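Local coordinates for protein NANS (YJHS), A 9-O-acetyl N-acetylneuraminic acid esterase (Escherichia coli O157:H7 EDL933, PDB 3PT5) that removes the 9-O-acetyl group from 9-O-acetyl-N-acetylneuraminic acid, an esterase reaction that probably lets the bacterium grow on this host sialic acid, at residues A[52-57]-A[126-131]; A[56-61]-A[79-84]; A[84-89]-A[303-308]. One frame throughout, in Å; residues are numbered along the deposited sequence.

Interaction 1: A[52-57]-A[126-131]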
loop_
_atom_site.group_PDB
_atom_site.type_symbol
_atom_site.label_atom_id
_atom_site.label_comp_id
_atom_site.label_asym_id
_atom_site.label_seq_id
_atom_site.Cartn_x
_atom_site.Cartn_y
_atom_site.Cartn_z
ATOM N N ILE A 52 -10.232 -10.380 -7.586
ATOM C CA ILE A 52 -9.353 -9.522 -6.778
ATOM C C ILE A 52 -9.959 -8.128 -6.742
ATOM O O ILE A 52 -10.072 -7.479 -7.788
ATOM C CB ILE A 52 -7.950 -9.446 -7.380
ATOM C CG1 ILE A 52 -7.322 -10.841 -7.398
ATOM C CG2 ILE A 52 -7.063 -8.447 -6.586
ATOM C CD1 ILE A 52 -5.955 -10.893 -8.013
ATOM N N LYS A 53 -10.359 -7.724 -5.552
ATOM C CA LYS A 53 -11.205 -6.537 -5.322
ATOM C C LYS A 53 -10.558 -5.579 -4.336
ATOM O O LYS A 53 -9.530 -5.900 -3.716
ATOM C CB LYS A 53 -12.582 -6.970 -4.799
ATOM C CG LYS A 53 -13.302 -7.950 -5.665
ATOM C CD LYS A 53 -13.763 -7.318 -6.972
ATOM C CE LYS A 53 -14.616 -8.326 -7.753
ATOM N NZ LYS A 53 -14.744 -7.863 -9.165
ATOM N N GLN A 54 -11.126 -4.380 -4.254
ATOM C CA GLN A 54 -10.711 -3.409 -3.249
ATOM C C GLN A 54 -11.933 -2.696 -2.733
ATOM O O GLN A 54 -12.985 -2.740 -3.363
ATOM C CB GLN A 54 -9.690 -2.409 -3.823
ATOM C CG GLN A 54 -10.284 -1.464 -4.928
ATOM C CD GLN A 54 -9.270 -0.513 -5.492
ATOM O OE1 GLN A 54 -8.562 0.166 -4.733
ATOM N NE2 GLN A 54 -9.182 -0.437 -6.839
ATOM N N LEU A 55 -11.798 -2.050 -1.587
ATOM C CA LEU A 55 -12.838 -1.146 -1.110
ATOM C C LEU A 55 -12.672 0.216 -1.751
ATOM O O LEU A 55 -11.636 0.852 -1.610
ATOM C CB LEU A 55 -12.833 -1.026 0.414
ATOM C CG LEU A 55 -13.250 -2.195 1.314
ATOM C CD1 LEU A 55 -13.393 -1.671 2.728
ATOM C CD2 LEU A 55 -14.561 -2.823 0.895
ATOM N N ALA A 56 -13.717 0.665 -2.450
ATOM C CA ALA A 56 -13.669 1.951 -3.172
ATOM C C ALA A 56 -13.572 3.167 -2.266
ATOM O O ALA A 56 -13.938 3.133 -1.106
ATOM C CB ALA A 56 -14.898 2.110 -4.073
ATOM N N ARG A 57 -13.102 4.270 -2.852
ATOM C CA ARG A 57 -12.989 5.545 -2.164
ATOM C C ARG A 57 -13.454 6.672 -3.074
ATOM O O ARG A 57 -14.210 7.544 -2.624
ATOM C CB ARG A 57 -11.550 5.817 -1.707
ATOM C CG ARG A 57 -11.428 7.078 -0.845
ATOM C CD ARG A 57 -9.989 7.367 -0.389
ATOM N NE ARG A 57 -9.371 6.231 0.297
ATOM C CZ ARG A 57 -9.450 6.025 1.606
ATOM N NH1 ARG A 57 -8.859 4.973 2.166
ATOM N NH2 ARG A 57 -10.098 6.895 2.372
ATOM N N ILE A 126 -8.553 -6.146 -1.000
ATOM C CA ILE A 126 -7.560 -5.218 -0.452
ATOM C C ILE A 126 -8.282 -3.989 0.120
ATOM O O ILE A 126 -9.255 -3.513 -0.466
ATOM C CB ILE A 126 -6.570 -4.780 -1.574
ATOM C CG1 ILE A 126 -5.751 -5.987 -2.084
ATOM C CG2 ILE A 126 -5.666 -3.626 -1.145
ATOM C CD1 ILE A 126 -5.141 -6.893 -1.057
ATOM N N VAL A 127 -7.804 -3.516 1.269
ATOM C CA VAL A 127 -8.328 -2.320 1.923
ATOM C C VAL A 127 -7.229 -1.209 1.862
ATOM O O VAL A 127 -6.358 -1.158 2.706
ATOM C CB VAL A 127 -8.791 -2.601 3.396
ATOM C CG1 VAL A 127 -9.428 -1.352 4.032
ATOM C CG2 VAL A 127 -9.773 -3.785 3.439
ATOM N N PRO A 128 -7.276 -0.354 0.808
ATOM C CA PRO A 128 -6.207 0.623 0.617
ATOM C C PRO A 128 -6.431 1.862 1.478
ATOM O O PRO A 128 -7.445 2.568 1.321
ATOM C CB PRO A 128 -6.233 0.897 -0.906
ATOM C CG PRO A 128 -7.595 0.517 -1.343
ATOM C CD PRO A 128 -8.232 -0.368 -0.314
ATOM N N CYS A 129 -5.469 2.094 2.378
ATOM C CA CYS A 129 -5.499 3.219 3.321
ATOM C C CYS A 129 -4.179 3.971 3.401
ATOM O O CYS A 129 -3.711 4.237 4.496
ATOM C CB CYS A 129 -5.913 2.729 4.717
ATOM S SG CYS A 129 -7.473 1.835 4.753
ATOM N N CYS A 130 -3.583 4.284 2.244
ATOM C CA CYS A 130 -2.291 4.968 2.222
ATOM C C CYS A 130 -2.433 6.433 1.881
ATOM O O CYS A 130 -3.394 6.846 1.225
ATOM C CB CYS A 130 -1.379 4.321 1.188
ATOM S SG CYS A 130 -1.214 2.537 1.315
ATOM N N ARG A 131 -1.446 7.221 2.298
ATOM C CA ARG A 131 -1.451 8.645 2.016
ATOM C C ARG A 131 0.008 9.075 1.832
ATOM O O ARG A 131 0.802 8.981 2.752
ATOM C CB ARG A 131 -2.150 9.403 3.177
ATOM C CG ARG A 131 -1.995 10.937 3.133
ATOM C CD ARG A 131 -2.557 11.416 1.840
ATOM N NE ARG A 131 -2.887 12.837 1.783
ATOM C CZ ARG A 131 -2.138 13.767 1.209
ATOM N NH1 ARG A 131 -0.979 13.454 0.640
ATOM N NH2 ARG A 131 -2.574 15.025 1.184
#
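Strand 52-55 runs parallel to the last part of strand 122-130; the axes of the two short segments come within 5.0 Å, at an angle of 38°. Gln54 pairs with Ile126. Two backbone bonds flank this pair: Ile126 N gives its hydrogen to Lys53 O at 2.9 Å, and Leu55 N gives its own to Ile126 O at 3.1 Å. The same Ile126 O also takes a CA-H contact from Gln54. Past this point the strands diverge, and side chains carry the contact. Gln54 crosses Pro128 at about a right angle, its OE1 lying 3.5 Å from Pro128 CG. CG of Gln54 sits between the backbone N and carbonyl carbon (chi1 67°), and the extended chain beyond it carries the amide to strand 73-75 and the loop after it: NE2 donates to Pro75 O, and OE1 accepts from His81 N. Leu55 lies alongside Val127, both pointing the same way, with Leu55 CD1 4.2 Å from Val127 CG1. Arg57 reaches back to the second strand. Arg57 NH1 donates to Pro128 O at 2.9 Å. The oxygen is in the guanidinium plane, and NH1 is in the plane of the carbonyl. Pro128 O also accepts from Arg170 NH2, so two arginines grip one buried oxygen. A salt bridge from Arg57 NH2 to Asp166 of helix 162-176 probably offsets part of this positive charge. Strand 73-75 flanks 52-55 antiparallel, and strand 20-28 continues the sheet beyond 122-130. This is parallel strand pairing in the central sheet of an SGNH hydrolase, an alpha/beta fold.

Interaction 2: A[56-61]-A[79-84]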
loop_
_atom_site.group_PDB
_atom_site.type_symbol
_atom_site.label_atom_id
_atom_site.label_comp_id
_atom_site.label_asym_id
_atom_site.label_seq_id
_atom_site.Cartn_x
_atom_site.Cartn_y
_atom_site.Cartn_z
ATOM N N ALA A 56 -13.717 0.665 -2.450
ATOM C CA ALA A 56 -13.669 1.951 -3.172
ATOM C C ALA A 56 -13.572 3.167 -2.266
ATOM O O ALA A 56 -13.938 3.133 -1.106
ATOM C CB ALA A 56 -14.898 2.110 -4.073
ATOM N N ARG A 57 -13.102 4.270 -2.852
ATOM C CA ARG A 57 -12.989 5.545 -2.164
ATOM C C ARG A 57 -13.454 6.672 -3.074
ATOM O O ARG A 57 -14.210 7.544 -2.624
ATOM C CB ARG A 57 -11.550 5.817 -1.707
ATOM C CG ARG A 57 -11.428 7.078 -0.845
ATOM C CD ARG A 57 -9.989 7.367 -0.389
ATOM N NE ARG A 57 -9.371 6.231 0.297
ATOM C CZ ARG A 57 -9.450 6.025 1.606
ATOM N NH1 ARG A 57 -8.859 4.973 2.166
ATOM N NH2 ARG A 57 -10.098 6.895 2.372
ATOM N N PHE A 58 -12.996 6.658 -4.324
ATOM C CA PHE A 58 -13.184 7.804 -5.223
ATOM C C PHE A 58 -14.601 7.750 -5.780
ATOM O O PHE A 58 -15.337 6.788 -5.546
ATOM C CB PHE A 58 -12.158 7.779 -6.359
ATOM C CG PHE A 58 -10.715 7.568 -5.887
ATOM C CD1 PHE A 58 -10.246 8.142 -4.699
ATOM C CD2 PHE A 58 -9.837 6.812 -6.650
ATOM C CE1 PHE A 58 -8.933 7.927 -4.284
ATOM C CE2 PHE A 58 -8.529 6.612 -6.246
ATOM C CZ PHE A 58 -8.084 7.161 -5.073
ATOM N N ALA A 59 -14.980 8.779 -6.533
ATOM C CA ALA A 59 -16.329 8.859 -7.070
ATOM C C ALA A 59 -16.513 7.953 -8.294
ATOM O O ALA A 59 -17.651 7.643 -8.706
ATOM C CB ALA A 59 -16.645 10.320 -7.385
ATOM N N HIS A 60 -15.407 7.513 -8.893
ATOM C CA HIS A 60 -15.456 6.550 -9.992
ATOM C C HIS A 60 -14.364 5.534 -9.760
ATOM O O HIS A 60 -13.451 5.791 -8.964
ATOM C CB HIS A 60 -15.298 7.218 -11.367
ATOM C CG HIS A 60 -16.383 8.206 -11.663
ATOM N ND1 HIS A 60 -17.524 7.887 -12.375
ATOM C CD2 HIS A 60 -16.530 9.488 -11.263
ATOM C CE1 HIS A 60 -18.309 8.946 -12.426
ATOM N NE2 HIS A 60 -17.738 9.925 -11.745
ATOM N N THR A 61 -14.465 4.376 -10.416
ATOM C CA THR A 61 -13.478 3.329 -10.166
ATOM C C THR A 61 -12.106 3.753 -10.668
ATOM O O THR A 61 -11.076 3.400 -10.070
ATOM C CB THR A 61 -13.889 1.988 -10.783
ATOM O OG1 THR A 61 -14.078 2.127 -12.195
ATOM C CG2 THR A 61 -15.158 1.512 -10.143
ATOM N N CYS A 79 -3.556 1.121 -9.731
ATOM C CA CYS A 79 -3.551 2.411 -9.039
ATOM C C CYS A 79 -4.736 2.492 -8.086
ATOM O O CYS A 79 -5.805 2.957 -8.480
ATOM C CB CYS A 79 -3.570 3.554 -10.066
ATOM S SG CYS A 79 -3.161 5.141 -9.335
ATOM N N PRO A 80 -4.576 1.972 -6.850
ATOM C CA PRO A 80 -5.715 1.758 -5.957
ATOM C C PRO A 80 -6.333 3.011 -5.337
ATOM O O PRO A 80 -5.837 4.130 -5.473
ATOM C CB PRO A 80 -5.107 0.886 -4.824
ATOM C CG PRO A 80 -3.904 0.236 -5.422
ATOM C CD PRO A 80 -3.355 1.331 -6.323
ATOM N N HIS A 81 -7.419 2.771 -4.603
ATOM C CA HIS A 81 -8.226 3.775 -3.958
ATOM C C HIS A 81 -7.694 4.201 -2.592
ATOM O O HIS A 81 -8.394 4.208 -1.594
ATOM C CB HIS A 81 -9.659 3.267 -3.878
ATOM C CG HIS A 81 -10.448 3.492 -5.133
ATOM N ND1 HIS A 81 -9.979 3.180 -6.391
ATOM C CD2 HIS A 81 -11.685 4.019 -5.309
ATOM C CE1 HIS A 81 -10.899 3.502 -7.290
ATOM N NE2 HIS A 81 -11.944 4.003 -6.654
ATOM N N ASP A 82 -6.420 4.560 -2.567
ATOM C CA ASP A 82 -5.829 5.094 -1.342
ATOM C C ASP A 82 -6.367 6.490 -1.050
ATOM O O ASP A 82 -7.079 7.077 -1.880
ATOM C CB ASP A 82 -4.308 5.044 -1.478
ATOM C CG ASP A 82 -3.763 3.584 -1.409
ATOM O OD1 ASP A 82 -3.900 2.966 -0.332
ATOM O OD2 ASP A 82 -3.202 3.057 -2.412
ATOM N N VAL A 83 -6.043 7.028 0.128
ATOM C CA VAL A 83 -6.521 8.344 0.532
ATOM C C VAL A 83 -6.045 9.409 -0.444
ATOM O O VAL A 83 -6.793 10.359 -0.775
ATOM C CB VAL A 83 -6.024 8.690 1.952
ATOM C CG1 VAL A 83 -6.585 10.018 2.419
ATOM C CG2 VAL A 83 -6.374 7.564 2.925
ATOM N N GLN A 84 -4.804 9.267 -0.903
ATOM C CA GLN A 84 -4.318 10.098 -1.992
ATOM C C GLN A 84 -4.584 9.482 -3.361
ATOM O O GLN A 84 -4.200 8.336 -3.629
ATOM C CB GLN A 84 -2.833 10.348 -1.835
ATOM C CG GLN A 84 -2.317 11.375 -2.807
ATOM C CD GLN A 84 -0.827 11.486 -2.758
ATOM O OE1 GLN A 84 -0.151 10.650 -2.128
ATOM N NE2 GLN A 84 -0.284 12.481 -3.450
#
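Neither segment is helix or strand; the two loops come nearest at Arg57 and His81, whose CA atoms are 5.4 Å apart. His81 is the centre of an inverse gamma turn, and its side chain fills the bend of loop 56-61. The imidazole stacks face to face on the Phe58 ring, with centroids 4.1 Å apart and planes at 25°. Phe58 CD2 lies over the centre of the imidazole, whereas His81 CG lies toward the rim of the phenyl ring. A chi1 of -49°, with CG anti to the carbonyl carbon, swings the Phe58 ring toward loop 79-84, where it lies obliquely across His81. His81 NE2 donates to His60 O at 3.3 Å, a bent bond with the oxygen tilted from the ring plane. These loops follow strands 52-55 and 73-75 at one side of the SGNH hydrolase sheet, and Ile74 of that second strand also packs on His81. The edge of the Phe58 ring meets a backbone carbonyl, with Phe58 CE1 3.2 Å from Asp82 O. Arg57 NE donates to His81 O at 2.9 Å. That oxygen is near the guanidinium plane, but NE sits above the carbonyl plane. The Arg57 chain bends at chi3 (-54°) and turns one guanidinium face to Val83, whose CG2 is 3.7 Å from Arg57 CZ; NH2 makes a salt bridge to Asp166 of helix 162-176. Asp82 OD1 accepts from Cys130 N.

Interaction 3: A[84-89]-A[303-308]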
loop_
_atom_site.group_PDB
_atom_site.type_symbol
_atom_site.label_atom_id
_atom_site.label_comp_id
_atom_site.label_asym_id
_atom_site.label_seq_id
_atom_site.Cartn_x
_atom_site.Cartn_y
_atom_site.Cartn_z
ATOM N N GLN A 84 -4.804 9.267 -0.903
ATOM C CA GLN A 84 -4.318 10.098 -1.992
ATOM C C GLN A 84 -4.584 9.482 -3.361
ATOM O O GLN A 84 -4.200 8.336 -3.629
ATOM C CB GLN A 84 -2.833 10.348 -1.835
ATOM C CG GLN A 84 -2.317 11.375 -2.807
ATOM C CD GLN A 84 -0.827 11.486 -2.758
ATOM O OE1 GLN A 84 -0.151 10.650 -2.128
ATOM N NE2 GLN A 84 -0.284 12.481 -3.450
ATOM N N ASP A 85 -5.218 10.253 -4.240
ATOM C CA ASP A 85 -5.621 9.771 -5.557
ATOM C C ASP A 85 -4.531 10.027 -6.593
ATOM O O ASP A 85 -4.257 11.187 -6.943
ATOM C CB ASP A 85 -6.934 10.491 -5.953
ATOM C CG ASP A 85 -7.524 10.008 -7.273
ATOM O OD1 ASP A 85 -6.849 9.298 -8.054
ATOM O OD2 ASP A 85 -8.697 10.385 -7.549
ATOM N N MET A 86 -3.876 8.949 -7.048
ATOM C CA MET A 86 -2.774 9.065 -8.009
ATOM C C MET A 86 -3.194 8.760 -9.449
ATOM O O MET A 86 -2.352 8.725 -10.345
ATOM C CB MET A 86 -1.618 8.113 -7.617
ATOM C CG MET A 86 -1.054 8.299 -6.196
ATOM S SD MET A 86 -0.426 9.953 -5.866
ATOM C CE MET A 86 1.111 9.860 -6.781
ATOM N N GLN A 87 -4.488 8.539 -9.678
ATOM C CA GLN A 87 -4.953 7.957 -10.931
ATOM C C GLN A 87 -4.803 8.857 -12.143
ATOM O O GLN A 87 -4.846 8.368 -13.264
ATOM C CB GLN A 87 -6.393 7.460 -10.799
ATOM C CG GLN A 87 -6.610 6.409 -9.711
ATOM C CD GLN A 87 -7.977 5.847 -9.815
ATOM O OE1 GLN A 87 -8.930 6.581 -10.123
ATOM N NE2 GLN A 87 -8.122 4.557 -9.527
ATOM N N SER A 88 -4.612 10.155 -11.909
ATOM C CA SER A 88 -4.350 11.125 -12.982
ATOM C C SER A 88 -2.863 11.471 -13.213
ATOM O O SER A 88 -2.536 12.275 -14.085
ATOM C CB SER A 88 -5.192 12.402 -12.785
ATOM O OG SER A 88 -6.587 12.105 -12.858
ATOM N N TYR A 89 -1.959 10.836 -12.465
ATOM C CA TYR A 89 -0.544 11.046 -12.709
ATOM C C TYR A 89 -0.081 10.167 -13.870
ATOM O O TYR A 89 0.741 9.266 -13.666
ATOM C CB TYR A 89 0.259 10.705 -11.460
ATOM C CG TYR A 89 0.220 11.762 -10.393
ATOM C CD1 TYR A 89 -0.847 11.838 -9.507
ATOM C CD2 TYR A 89 1.270 12.667 -10.252
ATOM C CE1 TYR A 89 -0.877 12.793 -8.479
ATOM C CE2 TYR A 89 1.258 13.620 -9.229
ATOM C CZ TYR A 89 0.166 13.693 -8.370
ATOM O OH TYR A 89 0.135 14.644 -7.358
ATOM N N ASN A 303 4.914 16.069 -15.110
ATOM C CA ASN A 303 4.147 14.832 -14.970
ATOM C C ASN A 303 4.677 13.817 -13.934
ATOM O O ASN A 303 4.051 12.767 -13.739
ATOM C CB ASN A 303 3.938 14.173 -16.343
ATOM C CG ASN A 303 5.212 13.871 -17.013
ATOM O OD1 ASN A 303 6.070 13.181 -16.449
ATOM N ND2 ASN A 303 5.386 14.395 -18.218
ATOM N N TRP A 304 5.768 14.123 -13.246
ATOM C CA TRP A 304 6.280 13.140 -12.267
ATOM C C TRP A 304 5.690 13.403 -10.885
ATOM O O TRP A 304 4.974 14.387 -10.706
ATOM C CB TRP A 304 7.809 13.082 -12.258
ATOM C CG TRP A 304 8.564 14.303 -11.796
ATOM C CD1 TRP A 304 8.184 15.223 -10.856
ATOM C CD2 TRP A 304 9.884 14.659 -12.188
ATOM N NE1 TRP A 304 9.196 16.143 -10.661
ATOM C CE2 TRP A 304 10.244 15.821 -11.473
ATOM C CE3 TRP A 304 10.807 14.112 -13.088
ATOM C CZ2 TRP A 304 11.490 16.433 -11.624
ATOM C CZ3 TRP A 304 12.028 14.744 -13.253
ATOM C CH2 TRP A 304 12.345 15.894 -12.540
ATOM N N THR A 305 5.980 12.533 -9.921
ATOM C CA THR A 305 5.436 12.685 -8.597
ATOM C C THR A 305 6.303 13.732 -7.905
ATOM O O THR A 305 5.943 14.922 -7.884
ATOM C CB THR A 305 5.353 11.332 -7.842
ATOM O OG1 THR A 305 6.641 10.711 -7.819
ATOM C CG2 THR A 305 4.337 10.425 -8.531
ATOM N N THR A 306 7.481 13.307 -7.478
ATOM C CA THR A 306 8.350 14.073 -6.618
ATOM C C THR A 306 9.667 14.354 -7.376
ATOM O O THR A 306 10.144 13.495 -8.135
ATOM C CB THR A 306 8.556 13.241 -5.322
ATOM O OG1 THR A 306 7.383 13.343 -4.479
ATOM C CG2 THR A 306 9.804 13.649 -4.579
ATOM N N ALA A 307 10.249 15.548 -7.205
ATOM C CA ALA A 307 11.527 15.845 -7.828
ATOM C C ALA A 307 12.647 14.871 -7.430
ATOM O O ALA A 307 13.506 14.544 -8.249
ATOM C CB ALA A 307 11.931 17.307 -7.572
ATOM N N LEU A 308 12.620 14.389 -6.184
ATOM C CA LEU A 308 13.541 13.346 -5.711
ATOM C C LEU A 308 13.118 11.991 -6.262
ATOM O O LEU A 308 12.158 11.405 -5.776
ATOM C CB LEU A 308 13.532 13.291 -4.173
ATOM C CG LEU A 308 14.282 14.396 -3.418
ATOM C CD1 LEU A 308 14.026 14.309 -1.906
ATOM C CD2 LEU A 308 15.790 14.362 -3.710
#
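Met86 and Thr305 make the tight part of this contact, with Met86 CE 3.7 Å from Thr305 CG2. The two side chains cross at about a right angle. The Met86 chain bends at both chi2 (-58°) and chi3 (-75°). This brings CE over one face of the Tyr89 ring, toward its rim, and also against the threonine methyl. A type I turn from Met86 to Tyr89, closed by Tyr89 N bonding to Met86 O, sets these two residues together. Asp85 OD1 accepts from Gln87 N in an Asx turn at the start of the bend. Met33 and Thr103 pack on Met86 too, and it is buried.

The Tyr89 side is looser and partly exposed. Tyr89 CD2 is 4.2 Å from Thr305 CG2. The ring edge faces the backbone, with Tyr89 CE2 4.1 Å from Trp304 O. Thr305 OG1 turns to another partner and bonds to Glu37 OE2. Arg299 NH2 spans the two loops by binding both Tyr89 O and Asn303 O. Between the segments themselves the contact is therefore weak and mainly apolar, and a polar link between them is supplied by a third residue, Arg299.

In the fold
Interactions 1 and 2 are buried and adjoin each other, while interaction 3 lies nearer the surface. Interaction 1 belongs to the central sheet and rests largely on backbone hydrogen bonding. Interaction 2 joins the loops that follow two neighbouring strands, and relies on ring stacking and side-chain bonds to carbonyls. Arg57 serves both, and Gln54 and Asp82 each reach from one contact to the other. Gln84 is common to interactions 2 and 3, and Gln87 bonds back from the third contact to both segments of the second. Interaction 3 then brings this loop to the distant 303-308 segment by sparse apolar touching, and it buries the least surface of the three.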